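Local coordinates for protein NAGD (Escherichia coli, PDB 2C4N), which probably removes phosphate from a broad range of nucleotides and some other phosphorylated compounds, as a magnesium-dependent phosphatase of the haloacid dehalogenase superfamily, at residues T48-A53 against V63-F68; A87-E92 against F104-V109; E216-L221 against P237-P242. All coordinates share one frame; numbering follows the deposited sequence.

Contact 1: residues T48-A53 against V63-F68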
# COMPACT_ATOMS: atom_id res chain seq x y z
N THR A 48 -6.57 24.55 -22.36
CA THR A 48 -7.09 25.83 -21.88
C THR A 48 -8.58 25.81 -22.20
O THR A 48 -9.04 24.93 -22.94
CB THR A 48 -6.47 27.02 -22.64
OG1 THR A 48 -6.82 26.91 -24.03
CG2 THR A 48 -4.96 27.03 -22.50
N GLY A 49 -9.32 26.77 -21.67
CA GLY A 49 -10.74 26.82 -21.96
C GLY A 49 -10.97 26.95 -23.46
O GLY A 49 -11.87 26.32 -24.01
N GLN A 50 -10.13 27.72 -24.13
CA GLN A 50 -10.29 27.92 -25.56
C GLN A 50 -9.99 26.65 -26.31
O GLN A 50 -10.65 26.35 -27.27
CB GLN A 50 -9.46 29.10 -26.07
CG GLN A 50 -9.76 29.56 -27.48
CD GLN A 50 -11.19 30.09 -27.65
OE1 GLN A 50 -11.49 31.21 -27.26
NE2 GLN A 50 -12.05 29.29 -28.25
N ASP A 51 -8.99 25.92 -25.87
CA ASP A 51 -8.64 24.65 -26.52
C ASP A 51 -9.84 23.72 -26.45
O ASP A 51 -10.19 23.07 -27.43
CB ASP A 51 -7.47 23.95 -25.82
CG ASP A 51 -6.14 24.65 -26.00
OD1 ASP A 51 -5.94 25.31 -27.04
OD2 ASP A 51 -5.28 24.53 -25.10
N LEU A 52 -10.46 23.67 -25.28
CA LEU A 52 -11.61 22.81 -25.07
C LEU A 52 -12.80 23.25 -25.91
O LEU A 52 -13.50 22.41 -26.48
CB LEU A 52 -11.99 22.78 -23.59
CG LEU A 52 -11.02 21.94 -22.74
CD1 LEU A 52 -11.22 22.23 -21.27
CD2 LEU A 52 -11.24 20.47 -23.05
N ALA A 53 -13.02 24.56 -26.00
CA ALA A 53 -14.12 25.07 -26.80
C ALA A 53 -13.89 24.72 -28.28
O ALA A 53 -14.83 24.36 -28.99
CB ALA A 53 -14.25 26.58 -26.63
N VAL A 63 -20.15 25.74 -27.31
CA VAL A 63 -20.29 26.27 -25.95
C VAL A 63 -19.22 27.33 -25.73
O VAL A 63 -18.21 27.37 -26.42
CB VAL A 63 -20.14 25.16 -24.88
CG1 VAL A 63 -21.28 24.17 -24.98
CG2 VAL A 63 -18.80 24.46 -25.05
N PRO A 64 -19.45 28.23 -24.76
CA PRO A 64 -18.51 29.31 -24.42
C PRO A 64 -17.25 28.78 -23.73
O PRO A 64 -17.28 27.73 -23.09
CB PRO A 64 -19.33 30.20 -23.48
CG PRO A 64 -20.76 29.87 -23.83
CD PRO A 64 -20.71 28.39 -24.03
N ASP A 65 -16.14 29.51 -23.88
CA ASP A 65 -14.87 29.15 -23.24
C ASP A 65 -15.04 29.11 -21.73
O ASP A 65 -14.44 28.30 -21.03
CB ASP A 65 -13.81 30.22 -23.52
CG ASP A 65 -13.27 30.17 -24.92
OD1 ASP A 65 -13.93 29.58 -25.80
OD2 ASP A 65 -12.18 30.75 -25.15
N SER A 66 -15.86 30.04 -21.25
CA SER A 66 -16.12 30.23 -19.83
C SER A 66 -16.71 29.07 -19.05
O SER A 66 -16.58 29.04 -17.82
CB SER A 66 -17.02 31.44 -19.63
OG SER A 66 -18.30 31.23 -20.19
N VAL A 67 -17.37 28.13 -19.72
CA VAL A 67 -17.97 27.03 -18.99
C VAL A 67 -16.98 25.96 -18.57
O VAL A 67 -17.25 25.21 -17.63
CB VAL A 67 -19.13 26.35 -19.78
CG1 VAL A 67 -20.21 27.36 -20.07
CG2 VAL A 67 -18.60 25.72 -21.07
N PHE A 68 -15.82 25.89 -19.22
CA PHE A 68 -14.84 24.87 -18.88
C PHE A 68 -14.08 25.11 -17.58
O PHE A 68 -13.73 26.24 -17.24
CB PHE A 68 -13.83 24.68 -20.02
CG PHE A 68 -14.45 24.16 -21.28
CD1 PHE A 68 -14.82 25.03 -22.30
CD2 PHE A 68 -14.73 22.80 -21.41
CE1 PHE A 68 -15.46 24.55 -23.44
CE2 PHE A 68 -15.38 22.32 -22.54
CZ PHE A 68 -15.75 23.19 -23.56
O HOH W 1 -17.56 24.93 -28.51

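Contact 2: residues A87-E92 against F104-V109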
# COMPACT_ATOMS: atom_id res chain seq x y z
N ALA A 87 6.88 28.68 -6.77
CA ALA A 87 6.66 27.26 -6.97
C ALA A 87 7.57 26.62 -8.00
O ALA A 87 7.93 27.25 -9.00
CB ALA A 87 5.21 27.01 -7.35
N TYR A 88 7.95 25.38 -7.75
CA TYR A 88 8.73 24.63 -8.71
C TYR A 88 7.64 23.81 -9.38
O TYR A 88 6.92 23.05 -8.72
CB TYR A 88 9.75 23.71 -8.03
CG TYR A 88 10.43 22.80 -9.02
CD1 TYR A 88 10.16 21.43 -9.04
CD2 TYR A 88 11.29 23.32 -9.99
CE1 TYR A 88 10.73 20.60 -10.01
CE2 TYR A 88 11.86 22.50 -10.96
CZ TYR A 88 11.58 21.14 -10.96
OH TYR A 88 12.12 20.33 -11.93
N VAL A 89 7.49 23.97 -10.69
CA VAL A 89 6.44 23.28 -11.41
C VAL A 89 6.92 22.20 -12.36
O VAL A 89 7.85 22.40 -13.14
CB VAL A 89 5.56 24.28 -12.20
CG1 VAL A 89 4.44 23.55 -12.92
CG2 VAL A 89 4.99 25.33 -11.25
N VAL A 90 6.28 21.04 -12.26
CA VAL A 90 6.56 19.92 -13.14
C VAL A 90 5.31 19.87 -14.00
O VAL A 90 4.33 19.23 -13.66
CB VAL A 90 6.70 18.59 -12.35
CG1 VAL A 90 6.88 17.43 -13.32
CG2 VAL A 90 7.90 18.67 -11.40
N GLY A 91 5.35 20.59 -15.12
CA GLY A 91 4.19 20.62 -16.00
C GLY A 91 4.45 21.58 -17.13
O GLY A 91 5.54 22.15 -17.23
N GLU A 92 3.46 21.78 -17.99
CA GLU A 92 3.65 22.67 -19.13
C GLU A 92 2.33 23.21 -19.64
O GLU A 92 1.26 22.71 -19.28
CB GLU A 92 4.37 21.92 -20.26
CG GLU A 92 3.54 20.78 -20.87
CD GLU A 92 4.35 19.89 -21.81
OE1 GLU A 92 5.45 20.30 -22.24
OE2 GLU A 92 3.89 18.76 -22.13
N PHE A 104 2.07 33.85 -9.47
CA PHE A 104 3.22 33.04 -9.10
C PHE A 104 4.51 33.30 -9.83
O PHE A 104 4.53 33.78 -10.97
CB PHE A 104 2.90 31.55 -9.27
CG PHE A 104 2.27 30.92 -8.06
CD1 PHE A 104 0.93 31.11 -7.78
CD2 PHE A 104 3.05 30.17 -7.18
CE1 PHE A 104 0.35 30.55 -6.64
CE2 PHE A 104 2.48 29.60 -6.04
CZ PHE A 104 1.13 29.80 -5.76
N THR A 105 5.60 32.97 -9.15
CA THR A 105 6.94 33.05 -9.71
C THR A 105 7.30 31.57 -9.78
O THR A 105 7.13 30.84 -8.81
CB THR A 105 7.93 33.77 -8.76
OG1 THR A 105 7.69 35.18 -8.79
CG2 THR A 105 9.37 33.49 -9.18
N ILE A 106 7.74 31.12 -10.95
CA ILE A 106 8.10 29.72 -11.10
C ILE A 106 9.61 29.65 -11.00
O ILE A 106 10.32 30.26 -11.81
CB ILE A 106 7.57 29.17 -12.44
CG1 ILE A 106 6.04 29.25 -12.44
CG2 ILE A 106 8.03 27.73 -12.66
CD1 ILE A 106 5.37 28.65 -13.65
N THR A 107 10.11 28.93 -10.00
CA THR A 107 11.54 28.86 -9.76
C THR A 107 12.00 27.57 -9.09
O THR A 107 11.20 26.87 -8.46
CB THR A 107 11.96 30.02 -8.82
OG1 THR A 107 13.34 29.90 -8.47
CG2 THR A 107 11.12 29.99 -7.55
N ASP A 108 13.28 27.26 -9.24
CA ASP A 108 13.85 26.08 -8.61
C ASP A 108 14.77 26.57 -7.49
O ASP A 108 15.70 25.87 -7.07
CB ASP A 108 14.60 25.21 -9.63
CG ASP A 108 15.77 25.92 -10.26
OD1 ASP A 108 15.99 27.12 -9.97
OD2 ASP A 108 16.48 25.27 -11.05
N VAL A 109 14.50 27.79 -7.03
CA VAL A 109 15.25 28.40 -5.93
C VAL A 109 14.28 28.72 -4.79
O VAL A 109 13.40 29.57 -4.93
CB VAL A 109 15.93 29.72 -6.37
CG1 VAL A 109 16.68 30.33 -5.20
CG2 VAL A 109 16.88 29.46 -7.52

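Contact 3: residues E216-L221 against P237-P242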
# COMPACT_ATOMS: atom_id res chain seq x y z
N GLU A 216 -26.41 16.06 -5.82
CA GLU A 216 -27.23 15.00 -6.37
C GLU A 216 -26.34 14.52 -7.51
O GLU A 216 -25.63 15.32 -8.12
CB GLU A 216 -28.56 15.54 -6.93
CG GLU A 216 -29.65 15.71 -5.89
CD GLU A 216 -30.99 16.10 -6.49
OE1 GLU A 216 -31.05 16.30 -7.73
OE2 GLU A 216 -31.97 16.20 -5.73
N THR A 217 -26.36 13.22 -7.80
CA THR A 217 -25.50 12.69 -8.84
C THR A 217 -26.23 11.90 -9.92
O THR A 217 -27.21 11.22 -9.64
CB THR A 217 -24.43 11.77 -8.23
OG1 THR A 217 -25.08 10.70 -7.53
CG2 THR A 217 -23.54 12.54 -7.25
N ILE A 218 -25.73 12.00 -11.14
CA ILE A 218 -26.29 11.26 -12.26
C ILE A 218 -25.15 10.52 -12.94
O ILE A 218 -24.19 11.13 -13.40
CB ILE A 218 -26.95 12.18 -13.32
CG1 ILE A 218 -28.13 12.92 -12.71
CG2 ILE A 218 -27.42 11.33 -14.51
CD1 ILE A 218 -28.84 13.85 -13.69
N LEU A 219 -25.26 9.20 -12.99
CA LEU A 219 -24.24 8.39 -13.63
C LEU A 219 -24.70 8.03 -15.04
O LEU A 219 -25.82 7.56 -15.21
CB LEU A 219 -24.01 7.09 -12.86
CG LEU A 219 -23.10 6.05 -13.53
CD1 LEU A 219 -21.63 6.48 -13.44
CD2 LEU A 219 -23.28 4.70 -12.85
N VAL A 220 -23.86 8.28 -16.04
CA VAL A 220 -24.21 7.87 -17.40
C VAL A 220 -23.35 6.64 -17.64
O VAL A 220 -22.27 6.51 -17.07
CB VAL A 220 -23.91 8.96 -18.46
CG1 VAL A 220 -24.91 10.08 -18.34
CG2 VAL A 220 -22.48 9.49 -18.30
N LEU A 221 -23.84 5.72 -18.47
CA LEU A 221 -23.14 4.47 -18.75
C LEU A 221 -22.35 4.50 -20.05
O LEU A 221 -21.92 3.46 -20.55
CB LEU A 221 -24.16 3.33 -18.78
CG LEU A 221 -25.05 3.21 -17.53
CD1 LEU A 221 -26.17 2.21 -17.78
CD2 LEU A 221 -24.19 2.79 -16.34
N PRO A 237 -25.67 6.36 -7.23
CA PRO A 237 -26.10 7.58 -7.92
C PRO A 237 -27.57 7.89 -7.69
O PRO A 237 -28.38 6.99 -7.48
CB PRO A 237 -25.82 7.26 -9.40
CG PRO A 237 -24.77 6.15 -9.35
CD PRO A 237 -25.27 5.32 -8.19
N SER A 238 -27.91 9.18 -7.75
CA SER A 238 -29.30 9.59 -7.58
C SER A 238 -30.09 9.04 -8.77
O SER A 238 -31.23 8.59 -8.62
CB SER A 238 -29.38 11.12 -7.55
OG SER A 238 -28.51 11.65 -6.57
N TRP A 239 -29.46 9.07 -9.94
CA TRP A 239 -30.06 8.58 -11.19
C TRP A 239 -28.98 7.94 -12.06
O TRP A 239 -27.79 8.23 -11.91
CB TRP A 239 -30.67 9.73 -11.99
CG TRP A 239 -31.81 10.43 -11.33
CD1 TRP A 239 -33.11 10.01 -11.25
CD2 TRP A 239 -31.76 11.70 -10.69
NE1 TRP A 239 -33.87 10.95 -10.60
CE2 TRP A 239 -33.07 12.00 -10.24
CE3 TRP A 239 -30.73 12.63 -10.44
CZ2 TRP A 239 -33.38 13.19 -9.57
CZ3 TRP A 239 -31.04 13.81 -9.77
CH2 TRP A 239 -32.36 14.08 -9.34
N ILE A 240 -29.41 7.08 -12.98
CA ILE A 240 -28.50 6.41 -13.91
C ILE A 240 -29.14 6.35 -15.30
O ILE A 240 -30.29 5.93 -15.44
CB ILE A 240 -28.20 4.96 -13.47
CG1 ILE A 240 -27.65 4.94 -12.05
CG2 ILE A 240 -27.19 4.34 -14.44
CD1 ILE A 240 -27.44 3.55 -11.50
N TYR A 241 -28.40 6.77 -16.32
CA TYR A 241 -28.90 6.73 -17.69
C TYR A 241 -27.82 6.21 -18.62
O TYR A 241 -26.63 6.29 -18.31
CB TYR A 241 -29.34 8.12 -18.17
CG TYR A 241 -30.51 8.70 -17.41
CD1 TYR A 241 -30.30 9.59 -16.36
CD2 TYR A 241 -31.82 8.33 -17.72
CE1 TYR A 241 -31.37 10.10 -15.64
CE2 TYR A 241 -32.89 8.83 -17.00
CZ TYR A 241 -32.66 9.71 -15.96
OH TYR A 241 -33.72 10.20 -15.22
N PRO A 242 -28.22 5.66 -19.78
CA PRO A 242 -27.25 5.14 -20.74
C PRO A 242 -26.32 6.28 -21.17
O PRO A 242 -25.11 6.09 -21.29
CB PRO A 242 -28.12 4.65 -21.89
CG PRO A 242 -29.38 4.22 -21.19
CD PRO A 242 -29.60 5.35 -20.21

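Contact 1: residues T48-A53 against V63-F68
Leu-52 and Phe-68 make the tight part of this contact, a small example of a helix start laid against the turn that leads into the next strand. CB of Leu-52 stands 3.4 Å above the centroid of the Phe-68 ring, only 9° from the ring normal, a CH-pi contact over the face. The leucine CD1 continues across the same side and reaches CD2 of Phe-68 at 3.6 Å. The phenylalanine CG lies anti to its own carbonyl carbon (chi1 -64°), which swings the ring back under the first turn of the helix, where CE1 of Phe-68 comes within 3.5 Å of Ala-53 N. On the opposite ring face, CG2 of Val-67 sits toward the rim.

The outer side is of another kind. Gln-50 and Asp-65 lie near each other at the surface, but their modelled positions are doubtful and no bond is assigned between them; the amide NE2 of Gln-50 is held instead by Asn-54. One turn further along the helix a water links the segments, 2.8 Å from Ala-53 O and accepting from Val-63 N at 3.0 Å. The helix start itself is fixed by a capping box: Asp-51 N gives to Thr-48 OG1, and Thr-48 N to Asp-51 OD2.

Around the contact, Phe-68 also meets the Phe-56 ring edge-to-face and touches Leu-40 of strand 38-42, while Val-63 rests on helix 24-33. Helix 49-58 is thus packed against the approach to strand 68-70, an outermost strand of the parallel sheet, with Leu-52 close to Thr-42, a probable substrate-binding residue.

Contact 2: residues A87-E92 against F104-V109
A beta-alpha-beta unit, made of strand 86-90, helix 94-101 and strand 105-116, brings Ala-87 beside Ile-106 here as a parallel pair. Two backbone hydrogen bonds straddle Ile-106: Ala-87 N gives to Thr-105 O at 3.0 Å, and Thr-107 N gives to Ala-87 O at 2.9 Å. The first approaches nearly in line with the carbonyl, whereas the second donor stands 38° out of the plane of its acceptor. CA of Ile-106 also brings its hydrogen to Ala-87 O, so this one oxygen receives both a regular bond and a CA-H...O contact.

The side chains then divide. Ala-87 and Ile-106 share one face of the sheet, and CB of Ala-87 meets CD2 of the Phe-104 ring at 3.8 Å. Val-89 holds CG1 anti to its backbone N (chi1 -179°), leaving CG2 to meet both CG2 and CD1 of Ile-106 at 4.1 Å. On the other side, Tyr-88 has Thr-107 O at its ring edge, in the ring plane, while CB of Asp-108 comes 3.8 Å from Tyr-88 CD2. The carboxylate of Asp-108 leads away from this meeting, to a salt bridge with Lys-129. Past the pair, the chain bends in an ST turn, Thr-107 OG1 accepting from Val-109 N.

Residues 105-106 thus pair with one edge of strand 86-90; through its other edge, at Tyr-88 and Val-90, that strand bonds to the later part of strand 105-116, beyond the break. Helix 94-101 covers Val-89 and Ile-106 through Ile-96, whereas helix 124-135 packs on Tyr-88, whose ring meets that of Phe-133.

Contact 3: residues E216-L221 against P237-P242
Ile-218 lies between two aromatic rings of the neighbouring strand. Its CG1 comes 3.5 Å from Trp-239 CE3. CG2, anti to the backbone N, meets CD1 of Tyr-241 at 3.8 Å, in the ring plane and at its edge. On the opposite face of the sheet, covered by helix 203-212, CB of Leu-219 lies 3.7 Å from CG of Pro-237, the two side chains running alongside each other. Leu-221 CD2 touches Ile-240 CG2.

Between these faces the parallel strands, at one margin of the six-stranded sheet of the HAD core, are joined by alternating bonds: Trp-239 N to Thr-217 O, Leu-219 N to Trp-239 O, Tyr-241 N to Leu-219 O and Leu-221 N to Tyr-241 O. Val-220 lies beside Asp-201, a magnesium ligand.

At the polar edge, Ser-238 OG accepts from Thr-217 N at 2.9 Å (165°), and Ser-238 N gives to Thr-217 OG1 at 3.2 Å. Beyond them, Glu-216 OE1 lies 3.0 Å from Trp-239 CH2, at the indole edge and in its plane, the carboxylate turned 75° to the ring.

The chemistry implies pairing set mainly by backbone bonds and apolar packing, and extended at its start by hydroxyls.

Overall arrangement
Along the chain the three contacts follow one another in series, each closing before the next opens. Contacts 1 and 3 belong to the six-stranded parallel sheet that bears the magnesium site, near its two ends: contact 1 leads into outermost strand 68-70, and contact 3 pairs 216-220 with the other outermost strand, 239-241. Their centres are 24 Å apart. Contact 2 lies in the second parallel sheet, its centre 25 Å from that of contact 1 and 39 Å from that of contact 3, on the opposite side of the chain's centre from the latter. The magnesium-bearing sheet is therefore assembled from chain on both sides of the segment that forms the second sheet, as in HAD phosphatases with an inserted cap.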